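Local coordinates for (5-formylfuran-3-yl)methyl phosphate transaminase (Methanococcus jannaschii, PDB 2Z61), which transfers the amino group of alanine to a furan aldehyde phosphate, with pyridoxal 5'-phosphate as cofactor, making the furan precursor of methanofuran, at residues A[8-13]-A[129-134]; A[77-82]-A[233-238]; A[124-129]-A[157-162]; A[206-209]-A[213-216]; A[296-301]-A[318-323]. All coordinates share one frame; numbering follows the deposited sequence.

Contact 1: residues A[8-13]-A[129-134]; sequences NFESFE and FIRFLG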
# COMPACT_ATOMS: atom_id res chain seq x y z
N ASN A 8 5.03 20.23 -3.37
CA ASN A 8 5.79 20.45 -2.14
C ASN A 8 6.58 19.21 -1.74
O ASN A 8 7.45 19.28 -0.88
CB ASN A 8 4.84 20.85 -1.00
CG ASN A 8 4.11 22.15 -1.27
OD1 ASN A 8 4.73 23.20 -1.47
ND2 ASN A 8 2.78 22.09 -1.28
N PHE A 9 6.26 18.08 -2.37
CA PHE A 9 6.92 16.81 -2.08
C PHE A 9 8.41 16.85 -2.43
O PHE A 9 8.79 16.70 -3.59
CB PHE A 9 6.26 15.70 -2.90
CG PHE A 9 5.84 14.51 -2.09
CD1 PHE A 9 4.70 14.56 -1.30
CD2 PHE A 9 6.58 13.34 -2.11
CE1 PHE A 9 4.30 13.46 -0.56
CE2 PHE A 9 6.19 12.23 -1.37
CZ PHE A 9 5.05 12.29 -0.59
N GLU A 10 9.26 17.04 -1.42
CA GLU A 10 10.70 17.11 -1.63
C GLU A 10 11.28 15.77 -2.07
O GLU A 10 10.73 14.71 -1.76
CB GLU A 10 11.40 17.59 -0.35
CG GLU A 10 10.99 18.99 0.08
CD GLU A 10 11.62 19.42 1.39
OE1 GLU A 10 12.87 19.45 1.48
OE2 GLU A 10 10.86 19.72 2.35
N SER A 11 12.40 15.81 -2.79
CA SER A 11 13.06 14.60 -3.26
C SER A 11 14.24 14.23 -2.38
O SER A 11 14.82 15.08 -1.71
CB SER A 11 13.54 14.80 -4.70
OG SER A 11 12.45 14.97 -5.59
N PHE A 12 14.60 12.94 -2.39
CA PHE A 12 15.72 12.46 -1.59
C PHE A 12 17.01 12.90 -2.28
O PHE A 12 17.16 12.74 -3.49
CB PHE A 12 15.70 10.93 -1.51
CG PHE A 12 14.36 10.35 -1.12
CD1 PHE A 12 13.31 10.30 -2.03
CD2 PHE A 12 14.15 9.84 0.16
CE1 PHE A 12 12.08 9.75 -1.68
CE2 PHE A 12 12.92 9.29 0.52
CZ PHE A 12 11.89 9.24 -0.40
N GLU A 13 17.94 13.46 -1.50
CA GLU A 13 19.23 13.93 -2.01
C GLU A 13 20.20 12.78 -2.28
O GLU A 13 21.42 12.96 -2.15
CB GLU A 13 19.91 14.88 -1.02
CG GLU A 13 19.57 16.36 -1.17
CD GLU A 13 18.24 16.74 -0.55
OE1 GLU A 13 18.06 16.49 0.66
OE2 GLU A 13 17.38 17.30 -1.27
N PHE A 129 5.20 13.10 4.51
CA PHE A 129 3.89 12.64 4.96
C PHE A 129 3.16 13.78 5.67
O PHE A 129 1.97 14.00 5.47
CB PHE A 129 4.02 11.48 5.96
CG PHE A 129 4.48 10.18 5.37
CD1 PHE A 129 4.83 10.08 4.03
CD2 PHE A 129 4.53 9.03 6.16
CE1 PHE A 129 5.22 8.86 3.48
CE2 PHE A 129 4.92 7.81 5.62
CZ PHE A 129 5.27 7.72 4.28
N ILE A 130 3.90 14.52 6.50
CA ILE A 130 3.33 15.61 7.28
C ILE A 130 2.80 16.75 6.40
O ILE A 130 1.65 17.18 6.57
CB ILE A 130 4.36 16.14 8.32
CG1 ILE A 130 4.55 15.08 9.41
CG2 ILE A 130 3.88 17.47 8.94
CD1 ILE A 130 5.87 15.19 10.19
N ARG A 131 3.61 17.23 5.47
CA ARG A 131 3.16 18.30 4.57
C ARG A 131 1.96 17.83 3.76
O ARG A 131 0.94 18.52 3.69
CB ARG A 131 4.28 18.71 3.62
CG ARG A 131 5.40 19.50 4.26
CD ARG A 131 6.50 19.79 3.27
NE ARG A 131 7.55 20.62 3.86
CZ ARG A 131 7.32 21.71 4.59
NH1 ARG A 131 6.08 22.11 4.82
NH2 ARG A 131 8.34 22.40 5.09
N PHE A 132 2.09 16.65 3.15
CA PHE A 132 1.01 16.09 2.34
C PHE A 132 -0.35 16.22 3.02
O PHE A 132 -1.35 16.47 2.35
CB PHE A 132 1.29 14.61 2.04
CG PHE A 132 0.27 13.97 1.13
CD1 PHE A 132 0.46 13.97 -0.25
CD2 PHE A 132 -0.87 13.37 1.66
CE1 PHE A 132 -0.48 13.36 -1.10
CE2 PHE A 132 -1.82 12.76 0.81
CZ PHE A 132 -1.62 12.75 -0.57
N LEU A 133 -0.38 16.04 4.34
CA LEU A 133 -1.62 16.13 5.10
C LEU A 133 -1.95 17.55 5.57
O LEU A 133 -2.83 17.74 6.41
CB LEU A 133 -1.58 15.17 6.29
CG LEU A 133 -1.51 13.68 5.95
CD1 LEU A 133 -1.24 12.86 7.21
CD2 LEU A 133 -2.82 13.24 5.31
N GLY A 134 -1.24 18.53 5.04
CA GLY A 134 -1.49 19.91 5.41
C GLY A 134 -0.97 20.38 6.76
O GLY A 134 -1.33 21.47 7.23
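The flat group of R131 meets E10 at its edge: E10 OE2 lies near the guanidinium plane, 3.7 Å from R131 NE. This is a long salt bridge, and the carboxylate is turned 38° from the guanidinium, so the attraction is probably mainly electrostatic and loose. The aromatic pair of the contact, F9 and F132, meets obliquely, neither ring laid on the other, with F9 CE1 3.9 Å from F132 CD1 and 4.1 Å from F132 CB. The long side chain of R131 suits its outward place: extended from CG to NE, it carries its charge past the backbone of N8, whose O is 4.3 Å from R131 CD, and on toward E10. F132 is buried, its CG anti to the backbone N (chi1 -176°), which brings F132 CB and CD1 against F9 CE1. In the aminotransferase fold of this family this is where the N-terminal arm lies across the last turn of helix 125-132. The turn closes in a Schellman motif: G134, with positive phi, donates its N to R131 O at 2.6 Å, and a residue without a side chain adopts that backbone easily. The arm also lies at the dimer interface, where F9 O accepts from K246 NZ of the second subunit and the F9 side chain packs on N250 of that subunit. Within the chain, F132 O accepts a hydrogen bond from R5 NE of helix 4-8.

Contact 2: residues A[77-82]-A[233-238]; sequences ELYKDK and YVISND
Helix 69-82 passes strand 232-235 at a distance, the nearest alpha carbons, those of Y79 and I235, being 10.7 Å apart, and side chains reaching from both segments bridge the interval. The strand belongs to the seven-stranded mixed sheet of the aminotransferase fold, where it runs antiparallel to both its neighbours, and the helix covers one side of that sheet. Y233 and I235 both face the helix and meet Y79 in different ways. I235 holds its CG1 anti to its own carbonyl carbon and is extended beyond (chi2 172°), which brings CD1 over one face of the Y79 ring. This is a CH-pi contact, with CD1 4.2 Å from the ring centroid and 19° off the normal, shifted toward the hydroxyl-bearing rim. Y233 OH lies at the edge of the Y79 ring, in its plane, and Y79 OH likewise at the edge of the Y233 ring. The Y233 chi1 of 62° puts CG between the backbone N and the carbonyl carbon, a crowded position that sends the ring across toward the helix. Tyrosine suits both places because each needs an apolar ring for the buried layer and a polar end that can find a partner. A leucine in place of Y79 would probably leave the buried hydroxyl of Y233 without this mate and open a gap beside I235 CD1. L216 and N218 of the adjacent strand also touch Y79. The two phenol oxygens, Y79 OH and Y233 OH, form a hydrogen bond of 2.9 Å in which either could be the donor.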
# COMPACT_ATOMS: atom_id res chain seq x y z
N GLU A 77 0.84 -11.95 21.74
CA GLU A 77 1.58 -12.77 22.70
C GLU A 77 3.03 -12.31 22.79
O GLU A 77 3.64 -12.37 23.86
CB GLU A 77 1.53 -14.25 22.29
CG GLU A 77 0.12 -14.81 22.15
CD GLU A 77 0.10 -16.28 21.77
OE1 GLU A 77 0.86 -16.68 20.86
OE2 GLU A 77 -0.68 -17.04 22.38
N LEU A 78 3.58 -11.85 21.68
CA LEU A 78 4.96 -11.37 21.64
C LEU A 78 5.17 -10.21 22.61
O LEU A 78 6.16 -10.18 23.35
CB LEU A 78 5.32 -10.94 20.21
CG LEU A 78 6.69 -10.33 19.86
CD1 LEU A 78 6.81 -8.94 20.44
CD2 LEU A 78 7.80 -11.23 20.37
N TYR A 79 4.25 -9.25 22.59
CA TYR A 79 4.35 -8.08 23.45
C TYR A 79 4.13 -8.39 24.93
O TYR A 79 4.70 -7.73 25.79
CB TYR A 79 3.38 -6.99 23.00
CG TYR A 79 3.93 -6.18 21.84
CD1 TYR A 79 4.07 -6.74 20.57
CD2 TYR A 79 4.38 -4.87 22.04
CE1 TYR A 79 4.66 -6.03 19.53
CE2 TYR A 79 4.97 -4.15 21.00
CZ TYR A 79 5.10 -4.74 19.75
OH TYR A 79 5.69 -4.04 18.72
N LYS A 80 3.32 -9.40 25.21
CA LYS A 80 3.07 -9.79 26.59
C LYS A 80 4.29 -10.52 27.15
O LYS A 80 4.47 -10.59 28.36
CB LYS A 80 1.83 -10.68 26.68
CG LYS A 80 0.55 -10.03 26.16
CD LYS A 80 -0.71 -10.76 26.64
CE LYS A 80 -0.70 -12.24 26.26
NZ LYS A 80 -0.85 -12.47 24.80
N ASP A 81 5.13 -11.05 26.27
CA ASP A 81 6.32 -11.78 26.71
C ASP A 81 7.57 -10.90 26.75
O ASP A 81 8.31 -10.92 27.73
CB ASP A 81 6.59 -12.98 25.80
CG ASP A 81 5.41 -13.94 25.73
OD1 ASP A 81 4.81 -14.22 26.78
OD2 ASP A 81 5.10 -14.41 24.62
N LYS A 82 7.82 -10.14 25.68
CA LYS A 82 9.00 -9.29 25.64
C LYS A 82 8.84 -8.12 26.61
O LYS A 82 9.81 -7.65 27.20
CB LYS A 82 9.23 -8.77 24.22
CG LYS A 82 10.56 -8.04 24.04
CD LYS A 82 10.76 -7.56 22.62
CE LYS A 82 12.10 -6.85 22.46
NZ LYS A 82 12.31 -6.31 21.08
N TYR A 233 2.75 -3.59 10.88
CA TYR A 233 1.56 -3.53 11.69
C TYR A 233 1.51 -2.28 12.57
O TYR A 233 2.53 -1.66 12.85
CB TYR A 233 1.44 -4.80 12.53
CG TYR A 233 2.58 -5.02 13.51
CD1 TYR A 233 2.69 -4.24 14.66
CD2 TYR A 233 3.54 -6.02 13.30
CE1 TYR A 233 3.71 -4.45 15.58
CE2 TYR A 233 4.57 -6.23 14.21
CZ TYR A 233 4.65 -5.44 15.36
OH TYR A 233 5.63 -5.66 16.29
N VAL A 234 0.31 -1.91 12.98
CA VAL A 234 0.13 -0.75 13.83
C VAL A 234 -0.65 -1.16 15.07
O VAL A 234 -1.57 -1.97 14.99
CB VAL A 234 -0.62 0.37 13.08
CG1 VAL A 234 -0.75 1.60 13.95
CG2 VAL A 234 0.12 0.71 11.79
N ILE A 235 -0.26 -0.61 16.22
CA ILE A 235 -0.94 -0.92 17.47
C ILE A 235 -1.36 0.38 18.16
O ILE A 235 -0.57 1.32 18.23
CB ILE A 235 -0.04 -1.72 18.42
CG1 ILE A 235 0.41 -3.02 17.75
CG2 ILE A 235 -0.80 -2.03 19.71
CD1 ILE A 235 1.46 -3.80 18.53
N SER A 236 -2.59 0.42 18.65
CA SER A 236 -3.10 1.60 19.35
C SER A 236 -4.43 1.27 20.03
O SER A 236 -4.81 0.11 20.10
CB SER A 236 -3.28 2.75 18.35
OG SER A 236 -3.70 3.93 19.00
N ASN A 237 -5.13 2.29 20.53
CA ASN A 237 -6.42 2.06 21.19
C ASN A 237 -7.53 1.87 20.16
O ASN A 237 -7.35 2.12 18.97
CB ASN A 237 -6.75 3.23 22.14
CG ASN A 237 -6.93 4.55 21.41
OD1 ASN A 237 -7.84 4.70 20.58
ND2 ASN A 237 -6.07 5.51 21.71
N ASP A 238 -8.70 1.43 20.64
CA ASP A 238 -9.85 1.15 19.79
C ASP A 238 -10.24 2.24 18.79
O ASP A 238 -10.39 1.96 17.60
CB ASP A 238 -11.08 0.83 20.65
CG ASP A 238 -10.89 -0.42 21.49
OD1 ASP A 238 -10.64 -1.50 20.92
OD2 ASP A 238 -11.00 -0.31 22.73

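Contact 3: residues A[124-129]-A[157-162]; sequences PCYKNF and AIIINS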
# COMPACT_ATOMS: atom_id res chain seq x y z
N PRO A 124 13.83 10.81 6.16
CA PRO A 124 13.36 11.78 5.16
C PRO A 124 11.89 11.76 4.76
O PRO A 124 11.36 12.80 4.35
CB PRO A 124 14.30 11.53 3.97
CG PRO A 124 14.72 10.10 4.15
CD PRO A 124 14.95 10.01 5.64
N CYS A 125 11.23 10.61 4.87
CA CYS A 125 9.82 10.51 4.50
C CYS A 125 8.86 11.16 5.48
O CYS A 125 7.74 11.53 5.10
CB CYS A 125 9.44 9.04 4.29
SG CYS A 125 10.44 8.18 3.04
N TYR A 126 9.27 11.30 6.74
CA TYR A 126 8.41 11.91 7.75
C TYR A 126 7.88 13.27 7.29
O TYR A 126 6.67 13.49 7.23
CB TYR A 126 9.16 12.08 9.09
CG TYR A 126 9.51 10.79 9.81
CD1 TYR A 126 10.47 10.78 10.83
CD2 TYR A 126 8.89 9.57 9.49
CE1 TYR A 126 10.81 9.61 11.51
CE2 TYR A 126 9.22 8.39 10.17
CZ TYR A 126 10.18 8.42 11.17
OH TYR A 126 10.52 7.26 11.84
N LYS A 127 8.78 14.20 6.98
CA LYS A 127 8.36 15.53 6.55
C LYS A 127 7.41 15.50 5.34
O LYS A 127 6.48 16.31 5.27
CB LYS A 127 9.57 16.42 6.23
CG LYS A 127 10.34 16.05 4.98
CD LYS A 127 11.52 17.00 4.76
CE LYS A 127 12.33 16.63 3.52
NZ LYS A 127 13.05 15.33 3.66
N ASN A 128 7.61 14.58 4.41
CA ASN A 128 6.72 14.52 3.26
C ASN A 128 5.31 14.09 3.63
O ASN A 128 4.32 14.65 3.13
CB ASN A 128 7.31 13.62 2.17
CG ASN A 128 8.46 14.28 1.43
OD1 ASN A 128 8.43 15.49 1.20
ND2 ASN A 128 9.47 13.50 1.05
N PHE A 129 5.20 13.10 4.51
CA PHE A 129 3.89 12.64 4.96
C PHE A 129 3.16 13.78 5.67
O PHE A 129 1.97 14.00 5.47
CB PHE A 129 4.02 11.48 5.96
CG PHE A 129 4.48 10.18 5.37
CD1 PHE A 129 4.83 10.08 4.03
CD2 PHE A 129 4.53 9.03 6.16
CE1 PHE A 129 5.22 8.86 3.48
CE2 PHE A 129 4.92 7.81 5.62
CZ PHE A 129 5.27 7.72 4.28
N ALA A 157 1.41 16.20 17.55
CA ALA A 157 2.08 14.95 17.84
C ALA A 157 3.59 15.03 17.68
O ALA A 157 4.12 16.05 17.27
CB ALA A 157 1.53 13.86 16.93
N ILE A 158 4.25 13.94 18.06
CA ILE A 158 5.69 13.82 17.95
C ILE A 158 5.98 12.42 17.38
O ILE A 158 5.33 11.44 17.72
CB ILE A 158 6.38 13.98 19.33
CG1 ILE A 158 7.90 13.89 19.16
CG2 ILE A 158 5.89 12.91 20.30
CD1 ILE A 158 8.70 14.20 20.42
N ILE A 159 6.95 12.34 16.48
CA ILE A 159 7.30 11.05 15.91
C ILE A 159 8.64 10.66 16.50
O ILE A 159 9.64 11.35 16.30
CB ILE A 159 7.45 11.11 14.36
CG1 ILE A 159 6.10 11.42 13.71
CG2 ILE A 159 7.98 9.79 13.84
CD1 ILE A 159 6.17 11.49 12.17
N ILE A 160 8.65 9.56 17.25
CA ILE A 160 9.88 9.08 17.86
C ILE A 160 10.30 7.80 17.14
O ILE A 160 9.57 6.82 17.14
CB ILE A 160 9.69 8.78 19.37
CG1 ILE A 160 9.19 10.03 20.09
CG2 ILE A 160 11.02 8.33 19.99
CD1 ILE A 160 9.08 9.89 21.61
N ASN A 161 11.48 7.82 16.52
CA ASN A 161 12.01 6.66 15.79
C ASN A 161 13.19 6.13 16.58
O ASN A 161 14.25 6.76 16.61
CB ASN A 161 12.45 7.10 14.38
CG ASN A 161 13.04 5.97 13.56
OD1 ASN A 161 14.04 6.14 12.85
ND2 ASN A 161 12.44 4.79 13.66
N SER A 162 13.03 4.98 17.22
CA SER A 162 14.09 4.43 18.04
C SER A 162 14.22 2.91 17.99
O SER A 162 13.27 2.19 18.28
CB SER A 162 13.87 4.88 19.50
OG SER A 162 14.88 4.39 20.37
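Y126 lays one face of its ring over the CG2 branch of I159, a CH-pi contact in which CG2 is 3.8 Å from the ring centroid and 19° off the normal. The pair joins helix 125-132 to strand 155-161 of the seven-stranded sheet. That helix makes the beta-alpha-beta crossover between the parallel strands 115-119 and 136-140, so its inward residues rest on the sheet. I159 CG2 lies off centre, 3.7 Å from Y126 CE1, while I159 CD1 reaches back to Y126 CG at 4.1 Å; a beta-branched residue can thus support the ring at two points. On the strand I159 and N161 face the helix, whereas I160 turns to the other side and packs on helix 173-182. N161 meets the far end of the tyrosine, its CB 3.2 Å from Y126 OH and near the plane of the ring. With its CG anti to the backbone N (chi1 179°), N161 stands its amide almost square to that ring, the planes 87° apart. Tyrosine fits here because its ring needs an apolar floor and its hydroxyl finds a polar partner, D189 OD1, in the neighbouring strand. By its place in the family fold, D189 is probably the aspartate that faces the cofactor's pyridine nitrogen, which would make Y126 a second-shell residue. A phenylalanine here would keep the contact with I159 but would probably leave D189 OD1 without this hydrogen bond. The amide of N161 is held at both ends, OD1 accepting from N165 N and ND2 donating to D189 O.

Contact 4: residues A[206-209]-A[213-216]; sequences EFDE and KTIL
D208 turns its carboxylate toward the start of the following strand, where OD2 accepts a hydrogen bond from K213 N, 3.0 Å long with an angle of 161° at the hydrogen. The exact place of OD2 is less sure, because it lies too near the methyl group of T214 in the model. The direction of the side chain follows from its first torsion: CG is anti to the backbone N (chi1 175°), which swings the carboxylate across the loop toward the backbone of E212 and K213. OD1 accepts a hydrogen bond from E212 N, so an aspartate suits the spot by having two oxygens on a short arm. K213 sets its CG between its backbone N and carbonyl carbon and bends at chi3 (-49°); its aliphatic CG comes 4.0 Å from D208 OD2, but the ammonium leads elsewhere, NZ reaching Y180 O on helix 173-182. The positive end is thus well separated from the carboxylate, and the link between the two residues is made by backbone N-H. An aspartate that accepts from consecutive N-H groups, as modelled here, closes a tight loop that leads into strand 214-219 of the mixed sheet in this aminotransferase fold.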
# COMPACT_ATOMS: atom_id res chain seq x y z
N GLU A 206 5.83 0.57 26.96
CA GLU A 206 6.26 0.59 28.36
C GLU A 206 5.88 1.86 29.12
O GLU A 206 5.87 1.86 30.35
CB GLU A 206 7.78 0.36 28.43
CG GLU A 206 8.19 -1.04 27.98
CD GLU A 206 9.69 -1.23 27.85
OE1 GLU A 206 10.32 -0.47 27.08
OE2 GLU A 206 10.24 -2.13 28.51
N PHE A 207 5.54 2.93 28.40
CA PHE A 207 5.16 4.19 29.03
C PHE A 207 3.66 4.45 28.98
O PHE A 207 3.13 5.24 29.77
CB PHE A 207 5.90 5.35 28.38
CG PHE A 207 7.39 5.19 28.35
CD1 PHE A 207 8.00 4.47 27.33
CD2 PHE A 207 8.18 5.71 29.37
CE1 PHE A 207 9.38 4.27 27.32
CE2 PHE A 207 9.56 5.52 29.37
CZ PHE A 207 10.16 4.80 28.34
N ASP A 208 2.98 3.80 28.06
CA ASP A 208 1.54 3.98 27.90
C ASP A 208 0.95 2.63 27.52
O ASP A 208 0.55 2.39 26.38
CB ASP A 208 1.30 5.03 26.81
CG ASP A 208 -0.17 5.20 26.48
OD1 ASP A 208 -1.01 5.03 27.38
OD2 ASP A 208 -0.48 5.52 25.32
N GLU A 209 0.92 1.73 28.50
CA GLU A 209 0.42 0.37 28.31
C GLU A 209 -1.02 0.26 27.83
O GLU A 209 -1.43 -0.81 27.37
CB GLU A 209 0.61 -0.43 29.60
CG GLU A 209 2.07 -0.54 30.02
CD GLU A 209 2.25 -1.29 31.32
OE1 GLU A 209 1.60 -0.91 32.32
OE2 GLU A 209 3.03 -2.26 31.34
N LYS A 213 -2.59 7.43 24.29
CA LYS A 213 -2.15 8.49 23.40
C LYS A 213 -0.95 8.11 22.53
O LYS A 213 -0.20 8.97 22.08
CB LYS A 213 -1.83 9.74 24.22
CG LYS A 213 -0.82 9.52 25.33
CD LYS A 213 -0.76 10.72 26.28
CE LYS A 213 -0.65 12.03 25.53
NZ LYS A 213 -0.68 13.21 26.45
N THR A 214 -0.77 6.82 22.29
CA THR A 214 0.33 6.39 21.45
C THR A 214 -0.11 5.49 20.30
O THR A 214 -1.09 4.74 20.41
CB THR A 214 1.44 5.63 22.23
OG1 THR A 214 1.37 4.23 21.95
CG2 THR A 214 1.29 5.83 23.71
N ILE A 215 0.60 5.60 19.19
CA ILE A 215 0.36 4.76 18.03
C ILE A 215 1.72 4.15 17.77
O ILE A 215 2.69 4.85 17.51
CB ILE A 215 -0.10 5.57 16.80
CG1 ILE A 215 -1.35 6.38 17.15
CG2 ILE A 215 -0.40 4.61 15.66
CD1 ILE A 215 -1.95 7.14 15.98
N LEU A 216 1.80 2.84 17.90
CA LEU A 216 3.04 2.12 17.74
C LEU A 216 3.13 1.51 16.34
O LEU A 216 2.22 0.83 15.86
CB LEU A 216 3.13 1.03 18.81
CG LEU A 216 4.46 0.33 19.10
CD1 LEU A 216 4.30 -0.53 20.34
CD2 LEU A 216 4.90 -0.51 17.91

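Contact 5: residues A[296-301]-A[318-323]; sequences FGWEVN and REFAYK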
# COMPACT_ATOMS: atom_id res chain seq x y z
N PHE A 296 39.55 7.63 11.99
CA PHE A 296 39.40 8.73 11.05
C PHE A 296 39.27 10.07 11.77
O PHE A 296 39.23 11.12 11.14
CB PHE A 296 38.16 8.51 10.18
CG PHE A 296 38.27 7.36 9.21
CD1 PHE A 296 37.13 6.66 8.83
CD2 PHE A 296 39.50 7.00 8.67
CE1 PHE A 296 37.22 5.62 7.91
CE2 PHE A 296 39.59 5.96 7.75
CZ PHE A 296 38.45 5.26 7.37
N GLY A 297 39.20 10.03 13.10
CA GLY A 297 39.05 11.25 13.85
C GLY A 297 37.66 11.84 13.75
O GLY A 297 37.45 13.02 14.05
N TRP A 298 36.69 11.02 13.32
CA TRP A 298 35.31 11.48 13.19
C TRP A 298 34.57 11.35 14.52
O TRP A 298 34.97 10.58 15.39
CB TRP A 298 34.56 10.66 12.13
CG TRP A 298 35.04 10.88 10.73
CD1 TRP A 298 35.78 11.93 10.26
CD2 TRP A 298 34.76 10.05 9.59
NE1 TRP A 298 35.98 11.81 8.91
CE2 TRP A 298 35.36 10.67 8.47
CE3 TRP A 298 34.06 8.85 9.41
CZ2 TRP A 298 35.28 10.13 7.18
CZ3 TRP A 298 33.98 8.31 8.13
CH2 TRP A 298 34.59 8.95 7.03
N GLU A 299 33.48 12.11 14.67
CA GLU A 299 32.70 12.07 15.90
C GLU A 299 31.35 11.40 15.75
O GLU A 299 30.62 11.63 14.79
CB GLU A 299 32.49 13.49 16.43
CG GLU A 299 33.66 14.07 17.18
CD GLU A 299 33.37 15.45 17.74
OE1 GLU A 299 32.33 15.60 18.42
OE2 GLU A 299 34.16 16.38 17.49
N VAL A 300 31.03 10.52 16.69
CA VAL A 300 29.73 9.87 16.71
C VAL A 300 29.39 9.89 18.18
O VAL A 300 30.22 10.29 18.99
CB VAL A 300 29.75 8.39 16.24
CG1 VAL A 300 30.11 8.31 14.76
CG2 VAL A 300 30.70 7.58 17.11
N ASN A 301 28.19 9.48 18.53
CA ASN A 301 27.78 9.48 19.93
C ASN A 301 26.90 8.31 20.24
O ASN A 301 25.67 8.49 20.15
CB ASN A 301 26.55 10.23 20.15
CG ASN A 301 26.61 11.63 19.66
OD1 ASN A 301 27.40 12.44 20.16
ND2 ASN A 301 25.78 11.96 18.68
N ARG A 318 27.81 16.36 1.61
CA ARG A 318 27.41 16.32 0.20
C ARG A 318 28.62 16.20 -0.75
O ARG A 318 28.71 15.29 -1.58
CB ARG A 318 26.62 17.58 -0.15
CG ARG A 318 26.16 17.70 -1.60
CD ARG A 318 24.78 17.09 -1.80
NE ARG A 318 24.10 17.59 -3.00
CZ ARG A 318 22.86 17.25 -3.36
NH1 ARG A 318 22.15 16.41 -2.61
NH2 ARG A 318 22.32 17.76 -4.46
N GLU A 319 29.53 17.15 -0.61
CA GLU A 319 30.72 17.20 -1.45
C GLU A 319 31.62 16.01 -1.18
O GLU A 319 32.14 15.39 -2.10
CB GLU A 319 31.48 18.51 -1.20
CG GLU A 319 30.71 19.74 -1.66
CD GLU A 319 31.44 21.03 -1.35
OE1 GLU A 319 32.62 21.15 -1.76
OE2 GLU A 319 30.84 21.92 -0.72
N PHE A 320 31.80 15.69 0.10
CA PHE A 320 32.63 14.56 0.50
C PHE A 320 32.16 13.31 -0.23
O PHE A 320 32.97 12.58 -0.82
CB PHE A 320 32.53 14.34 2.01
CG PHE A 320 33.32 13.15 2.50
CD1 PHE A 320 34.70 13.25 2.68
CD2 PHE A 320 32.69 11.94 2.76
CE1 PHE A 320 35.44 12.15 3.12
CE2 PHE A 320 33.42 10.83 3.20
CZ PHE A 320 34.80 10.94 3.38
N ALA A 321 30.86 13.06 -0.19
CA ALA A 321 30.27 11.89 -0.83
C ALA A 321 30.60 11.81 -2.31
O ALA A 321 31.08 10.78 -2.79
CB ALA A 321 28.76 11.89 -0.62
N TYR A 322 30.33 12.88 -3.05
CA TYR A 322 30.61 12.89 -4.48
C TYR A 322 32.05 12.54 -4.81
O TYR A 322 32.30 11.64 -5.62
CB TYR A 322 30.26 14.26 -5.09
CG TYR A 322 29.00 14.23 -5.91
CD1 TYR A 322 27.76 14.05 -5.31
CD2 TYR A 322 29.05 14.34 -7.30
CE1 TYR A 322 26.59 13.97 -6.07
CE2 TYR A 322 27.90 14.26 -8.07
CZ TYR A 322 26.67 14.07 -7.45
OH TYR A 322 25.52 13.98 -8.21
N LYS A 323 32.99 13.23 -4.19
CA LYS A 323 34.40 12.97 -4.45
C LYS A 323 34.80 11.54 -4.14
O LYS A 323 35.45 10.88 -4.96
CB LYS A 323 35.28 13.93 -3.64
CG LYS A 323 35.05 15.39 -3.96
CD LYS A 323 36.00 16.29 -3.19
CE LYS A 323 35.76 17.76 -3.52
NZ LYS A 323 36.71 18.66 -2.80
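W298 makes the whole crossing to F320, and the residues before it set up the turn from which it reaches out. F296 comes first, at the close of helix 269-295, its side chain packed on helix 354-368 and its CB 3.8 Å above the plane of the W298 indole, over the centre. G297 then ends the helix in a Schellman motif; its phi of 74° comes easily to a residue with no side chain and swings the chain round. From W298 the indole extends toward helix 317-328, with CG anti to the carbonyl carbon (chi1 -67°). W298 CZ2 lies 3.9 Å from F320 CZ, and W298 CH2 is 4.2 Å from the same atom. The two rings are steeply inclined, 84° between planes with centroids 6.0 Å apart, but the approach is oblique. A tryptophan suits the place because the backbones are far apart, 13.3 Å between the alpha carbons of W298 and F320, and F320, with CG anti to its own backbone N, reaches out toward it. Beyond the tryptophan, E299 pairs through its backbone with N312, and V300 rests on P311 and V293. I313 touches both rings, joining the pair from a loop. The contact lies among the C-terminal helices that in this family form part of the small domain, bridging the end of helix 269-295 and helix 317-328, with I364 of helix 354-368 packed on W298 as well.

From the N terminus, contact 1 brings the arm at 8-13 onto the end of helix 125-132, spanning the first third of the chain. Contact 2 opens within that span, at helix 69-82, and closes only at strand 232-235, so the two cross. Contact 3 crosses contact 1 also: it starts on the same helix, shares F129, and closes at strand 155-161. Contacts 3 and 4 both fall between the ends of contact 2, contact 4 as a short loop before strand 214-219, neighbour of strand 232-235. Contact 5 follows in series, joining the loop after helix 269-295 to helix 317-328, yet E13 of contact 1 packs against its R318. Contacts 2, 3 and 4 reach one sheet, while contacts 1 and 3 touch the second subunit.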